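Local coordinates for trehalose-6-phosphate phosphatase-related protein (Thermoplasma acidophilum, PDB 1U02) that removes the phosphate from trehalose 6-phosphate to give free trehalose, using magnesium as cofactor, at residues R131-E135 with Y147-I152; S48-I52 with I63-G67. All coordinates share one frame; numbering follows the deposited sequence.

Contact 1: R131-E135 with Y147-I152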
loop_
_atom_site.group_PDB
_atom_site.type_symbol
_atom_site.label_atom_id
_atom_site.label_comp_id
_atom_site.label_asym_id
_atom_site.label_seq_id
_atom_site.Cartn_x
_atom_site.Cartn_y
_atom_site.Cartn_z
ATOM N N ARG A 131 11.641 18.030 -6.553
ATOM C CA ARG A 131 10.598 18.112 -5.547
ATOM C C ARG A 131 9.693 19.314 -5.787
ATOM O O ARG A 131 8.469 19.195 -5.721
ATOM C CB ARG A 131 11.216 18.192 -4.146
ATOM C CG ARG A 131 10.195 18.296 -3.023
ATOM C CD ARG A 131 10.868 18.361 -1.654
ATOM N NE ARG A 131 9.894 18.554 -0.576
ATOM C CZ ARG A 131 10.203 18.635 0.716
ATOM N NH1 ARG A 131 11.467 18.541 1.109
ATOM N NH2 ARG A 131 9.246 18.809 1.618
ATOM N N SER A 132 10.293 20.468 -6.080
ATOM C CA SER A 132 9.516 21.680 -6.320
ATOM C C SER A 132 8.663 21.546 -7.580
ATOM O O SER A 132 7.550 22.068 -7.633
ATOM C CB SER A 132 10.439 22.904 -6.438
ATOM O OG SER A 132 11.231 22.850 -7.612
ATOM N N ARG A 133 9.180 20.846 -8.591
ATOM C CA ARG A 133 8.423 20.643 -9.830
ATOM C C ARG A 133 7.196 19.790 -9.550
ATOM O O ARG A 133 6.106 20.071 -10.042
ATOM C CB ARG A 133 9.257 19.926 -10.898
ATOM C CG ARG A 133 10.318 20.759 -11.589
ATOM C CD ARG A 133 10.817 20.000 -12.819
ATOM N NE ARG A 133 11.905 20.675 -13.517
ATOM C CZ ARG A 133 12.467 20.222 -14.635
ATOM N NH1 ARG A 133 12.040 19.091 -15.186
ATOM N NH2 ARG A 133 13.456 20.900 -15.202
ATOM N N ILE A 134 7.389 18.731 -8.775
ATOM C CA ILE A 134 6.290 17.832 -8.432
ATOM C C ILE A 134 5.208 18.583 -7.656
ATOM O O ILE A 134 4.019 18.436 -7.933
ATOM C CB ILE A 134 6.800 16.642 -7.591
ATOM C CG1 ILE A 134 7.702 15.760 -8.455
ATOM C CG2 ILE A 134 5.626 15.835 -7.042
ATOM C CD1 ILE A 134 8.451 14.691 -7.676
ATOM N N GLU A 135 5.622 19.404 -6.699
ATOM C CA GLU A 135 4.668 20.165 -5.905
ATOM C C GLU A 135 3.895 21.150 -6.780
ATOM O O GLU A 135 2.720 21.411 -6.535
ATOM C CB GLU A 135 5.404 20.889 -4.775
ATOM C CG GLU A 135 6.197 19.916 -3.913
ATOM C CD GLU A 135 7.026 20.589 -2.839
ATOM O OE1 GLU A 135 7.634 21.641 -3.125
ATOM O OE2 GLU A 135 7.079 20.049 -1.710
ATOM N N TYR A 147 5.291 12.140 0.706
ATOM C CA TYR A 147 6.746 12.007 0.721
ATOM C C TYR A 147 7.144 10.763 1.514
ATOM O O TYR A 147 6.867 10.670 2.710
ATOM C CB TYR A 147 7.377 13.247 1.364
ATOM C CG TYR A 147 6.919 14.559 0.763
ATOM C CD1 TYR A 147 7.540 15.090 -0.367
ATOM C CD2 TYR A 147 5.853 15.264 1.318
ATOM C CE1 TYR A 147 7.108 16.296 -0.931
ATOM C CE2 TYR A 147 5.413 16.468 0.765
ATOM C CZ TYR A 147 6.044 16.978 -0.360
ATOM O OH TYR A 147 5.596 18.160 -0.922
ATOM N N GLY A 148 7.785 9.809 0.846
ATOM C CA GLY A 148 8.210 8.594 1.518
ATOM C C GLY A 148 9.715 8.428 1.416
ATOM O O GLY A 148 10.433 9.396 1.164
ATOM N N LYS A 149 10.203 7.209 1.617
ATOM C CA LYS A 149 11.634 6.957 1.524
ATOM C C LYS A 149 12.053 6.808 0.060
ATOM O O LYS A 149 11.733 5.814 -0.585
ATOM C CB LYS A 149 12.002 5.701 2.320
ATOM C CG LYS A 149 11.738 5.851 3.815
ATOM C CD LYS A 149 12.508 4.829 4.641
ATOM C CE LYS A 149 12.214 4.998 6.129
ATOM N NZ LYS A 149 12.410 6.406 6.595
HETATM N N MSE A 150 12.763 7.809 -0.456
HETATM C CA MSE A 150 13.221 7.813 -1.844
HETATM C C MSE A 150 12.023 7.925 -2.772
HETATM O O MSE A 150 12.155 7.753 -3.982
HETATM C CB MSE A 150 13.962 6.517 -2.185
HETATM C CG MSE A 150 15.180 6.228 -1.339
HETATM SE SE MSE A 150 16.089 4.655 -2.008
HETATM C CE MSE A 150 14.719 3.344 -1.648
ATOM N N ILE A 151 10.864 8.223 -2.196
ATOM C CA ILE A 151 9.621 8.313 -2.949
ATOM C C ILE A 151 8.806 9.585 -2.756
ATOM O O ILE A 151 8.714 10.114 -1.654
ATOM C CB ILE A 151 8.680 7.141 -2.570
ATOM C CG1 ILE A 151 9.316 5.814 -2.973
ATOM C CG2 ILE A 151 7.324 7.312 -3.237
ATOM C CD1 ILE A 151 9.536 5.702 -4.438
ATOM N N ILE A 152 8.213 10.055 -3.849
ATOM C CA ILE A 152 7.325 11.205 -3.830
ATOM C C ILE A 152 6.165 10.769 -4.723
ATOM O O ILE A 152 6.359 10.450 -5.893
ATOM C CB ILE A 152 7.974 12.480 -4.412
ATOM C CG1 ILE A 152 9.197 12.875 -3.577
ATOM C CG2 ILE A 152 6.952 13.623 -4.396
ATOM C CD1 ILE A 152 9.880 14.142 -4.058
#
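Tyr147 reaches helix 127-141 and meets two charged side chains one helical turn apart, Glu135 at its hydroxyl and Arg131 over one ring face. Its hydroxyl gives a short hydrogen bond, 2.5 Å from Tyr147 OH to Glu135 OE2. The oxygen receives it on its anti lone pair, with the carboxylate nearly perpendicular to the ring (86°). Arg131 NH2 lies over the face, toward its rim, with the guanidinium well tilted from the ring, in an off-centre cation-pi contact: Arg131 CZ is 4.7 Å from the centroid of the Tyr147 ring and 30° off the ring normal. The closest approach, Arg131 NE to Tyr147 CE1, is 3.6 Å. Having CG anti to the backbone nitrogen (chi1 179°), with every later bond extended, carries the arginine straight out from the helix, across its axis, to the ring. The same NE makes a salt bridge to Glu135 OE2 at 3.4 Å, its hydrogen bond a weak one, so one carboxylate oxygen serves both neighbours. A hairpin closed by Gly148 N to Ile151 O at 2.7 Å then joins strand 144-147 to strand 151-155. Ile152 faces the helix from the sheet, its CG2 3.7 Å from Ile134 CG2. Ile134 also touches Tyr117 of strand 114-118, which places this apolar patch between helix and sheet. The contact thus splits into a buried isoleucine pair and a more exposed polar cluster, in which the guanidinium would help to offset the carboxylate's charge, while the short hydroxyl bond probably limits the ring's freedom at the sheet edge.

Contact 2: S48-I52 with I63-G67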
loop_
_atom_site.group_PDB
_atom_site.type_symbol
_atom_site.label_atom_id
_atom_site.label_comp_id
_atom_site.label_asym_id
_atom_site.label_seq_id
_atom_site.Cartn_x
_atom_site.Cartn_y
_atom_site.Cartn_z
ATOM N N SER A 48 -1.916 -0.052 -6.734
ATOM C CA SER A 48 -3.177 -0.084 -7.463
ATOM C C SER A 48 -3.714 -1.515 -7.471
ATOM O O SER A 48 -2.997 -2.462 -7.150
ATOM C CB SER A 48 -2.954 0.350 -8.912
ATOM O OG SER A 48 -2.063 -0.555 -9.557
ATOM N N PRO A 49 -4.991 -1.686 -7.845
ATOM C CA PRO A 49 -5.591 -3.022 -7.893
ATOM C C PRO A 49 -4.914 -3.837 -8.995
ATOM O O PRO A 49 -4.765 -5.052 -8.881
ATOM C CB PRO A 49 -7.058 -2.747 -8.225
ATOM C CG PRO A 49 -7.275 -1.340 -7.788
ATOM C CD PRO A 49 -5.990 -0.647 -8.140
ATOM N N GLU A 50 -4.508 -3.162 -10.068
ATOM C CA GLU A 50 -3.851 -3.856 -11.168
ATOM C C GLU A 50 -2.526 -4.445 -10.681
ATOM O O GLU A 50 -2.148 -5.543 -11.085
ATOM C CB GLU A 50 -3.597 -2.909 -12.352
ATOM C CG GLU A 50 -4.847 -2.403 -13.062
ATOM C CD GLU A 50 -5.693 -1.493 -12.189
ATOM O OE1 GLU A 50 -5.131 -0.550 -11.597
ATOM O OE2 GLU A 50 -6.921 -1.716 -12.099
ATOM N N GLU A 51 -1.820 -3.715 -9.818
ATOM C CA GLU A 51 -0.546 -4.196 -9.288
ATOM C C GLU A 51 -0.717 -5.387 -8.349
ATOM O O GLU A 51 -0.095 -6.429 -8.537
ATOM C CB GLU A 51 0.193 -3.076 -8.545
ATOM C CG GLU A 51 0.881 -2.080 -9.457
ATOM C CD GLU A 51 1.474 -0.907 -8.695
ATOM O OE1 GLU A 51 0.692 -0.138 -8.101
ATOM O OE2 GLU A 51 2.720 -0.757 -8.688
ATOM N N ILE A 52 -1.559 -5.238 -7.334
ATOM C CA ILE A 52 -1.750 -6.329 -6.390
ATOM C C ILE A 52 -2.321 -7.560 -7.083
ATOM O O ILE A 52 -1.942 -8.685 -6.758
ATOM C CB ILE A 52 -2.677 -5.918 -5.232
ATOM C CG1 ILE A 52 -2.084 -4.711 -4.507
ATOM C CG2 ILE A 52 -2.817 -7.076 -4.236
ATOM C CD1 ILE A 52 -0.729 -4.993 -3.859
ATOM N N ILE A 63 -7.879 -3.034 -0.462
ATOM C CA ILE A 63 -8.111 -1.611 -0.309
ATOM C C ILE A 63 -6.833 -1.037 -0.920
ATOM O O ILE A 63 -5.753 -1.192 -0.353
ATOM C CB ILE A 63 -8.222 -1.207 1.186
ATOM C CG1 ILE A 63 -9.482 -1.828 1.797
ATOM C CG2 ILE A 63 -8.283 0.311 1.321
ATOM C CD1 ILE A 63 -9.604 -1.631 3.303
ATOM N N CYS A 64 -6.955 -0.407 -2.087
ATOM C CA CYS A 64 -5.793 0.148 -2.786
ATOM C C CYS A 64 -5.712 1.668 -2.759
ATOM O O CYS A 64 -6.664 2.339 -2.363
ATOM C CB CYS A 64 -5.795 -0.339 -4.236
ATOM S SG CYS A 64 -5.751 -2.150 -4.372
ATOM N N TYR A 65 -4.566 2.201 -3.184
ATOM C CA TYR A 65 -4.339 3.649 -3.205
ATOM C C TYR A 65 -4.636 4.254 -1.830
ATOM O O TYR A 65 -5.188 5.354 -1.732
ATOM C CB TYR A 65 -5.240 4.327 -4.244
ATOM C CG TYR A 65 -5.027 3.913 -5.685
ATOM C CD1 TYR A 65 -3.828 4.188 -6.343
ATOM C CD2 TYR A 65 -6.048 3.298 -6.409
ATOM C CE1 TYR A 65 -3.650 3.868 -7.688
ATOM C CE2 TYR A 65 -5.883 2.973 -7.759
ATOM C CZ TYR A 65 -4.684 3.265 -8.391
ATOM O OH TYR A 65 -4.535 2.987 -9.726
ATOM N N HIS A 66 -4.279 3.530 -0.775
ATOM C CA HIS A 66 -4.511 4.000 0.589
ATOM C C HIS A 66 -5.993 4.263 0.861
ATOM O O HIS A 66 -6.341 5.016 1.775
ATOM C CB HIS A 66 -3.695 5.273 0.857
ATOM C CG HIS A 66 -2.219 5.035 0.962
ATOM N ND1 HIS A 66 -1.625 4.536 2.099
ATOM C CD2 HIS A 66 -1.223 5.204 0.059
ATOM C CE1 HIS A 66 -0.325 4.407 1.894
ATOM N NE2 HIS A 66 -0.056 4.805 0.663
ATOM N N GLY A 67 -6.858 3.639 0.063
ATOM C CA GLY A 67 -8.291 3.805 0.252
ATOM C C GLY A 67 -9.087 4.440 -0.878
ATOM O O GLY A 67 -10.316 4.413 -0.841
HETATM O O HOH W 1 -6.421 1.575 -10.957
#
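Ser48 sits over one face of the Tyr65 ring: its CA lies 4.0 Å from the ring centroid, 21° off the normal, a CH-pi contact displaced toward the hydroxyl end, where Ser48 CB comes 3.2 Å from Tyr65 OH. The serine is also the N-cap of helix 49-55. With chi1 at 62°, its OG falls between the backbone nitrogen and carbonyl carbon and accepts from Glu51 N, while Ser48 N donates to Glu51 OE1 at 2.9 Å and 171°, completing a capping box. Pro49 follows as the first helical residue and packs across the end of the strand, its N 3.6 Å from Cys64 SG and its CD 3.6 Å from Tyr65 CE2. The pieces meeting here belong to a beta-alpha-beta unit of the HAD-type core: strand 40-44 leads into helix 49-55, which returns to strand 61-64, parallel to the first. Glu50, bent at chi2, turns its carboxylate back toward the tyrosine, and a water bridges the two, 2.6 Å from Glu50 OE1 and 2.7 Å from Tyr65 OH, in the ring plane at its edge. A phenylalanine in place of Tyr65 would keep a ring under Ser48 but would probably leave this water without its tyrosine partner, Leu113 N without its weak bond to the hydroxyl and the Glu50 carboxylate less firmly placed. Glu51 also forms salt bridges, through OE1 with Lys111 and through OE2 with Arg47. Ile52 loosely approaches Cys64 SG with its CG1, its side chain about 4 Å from that of Tyr8, a probable substrate-binding residue.

In the fold
Contact 2 comes first along the chain and closes before contact 1 opens; their centres are 20 Å apart and their nearest atoms about 9 Å. They share no strand or helix. Contact 2 belongs to the eight-stranded mixed sheet that carries the magnesium site, whereas contact 1 pairs helix 127-141 with the separate four-stranded antiparallel sheet, consistent with the core and cap of a HAD phosphatase. Partners nevertheless cross between the two parts: Glu51 pairs with Lys111 on strand 107-111, and Met150, in the hairpin of contact 1, touches Met17. Contact 1 is thus internal to the probable cap, while contact 2 lies where the core meets it.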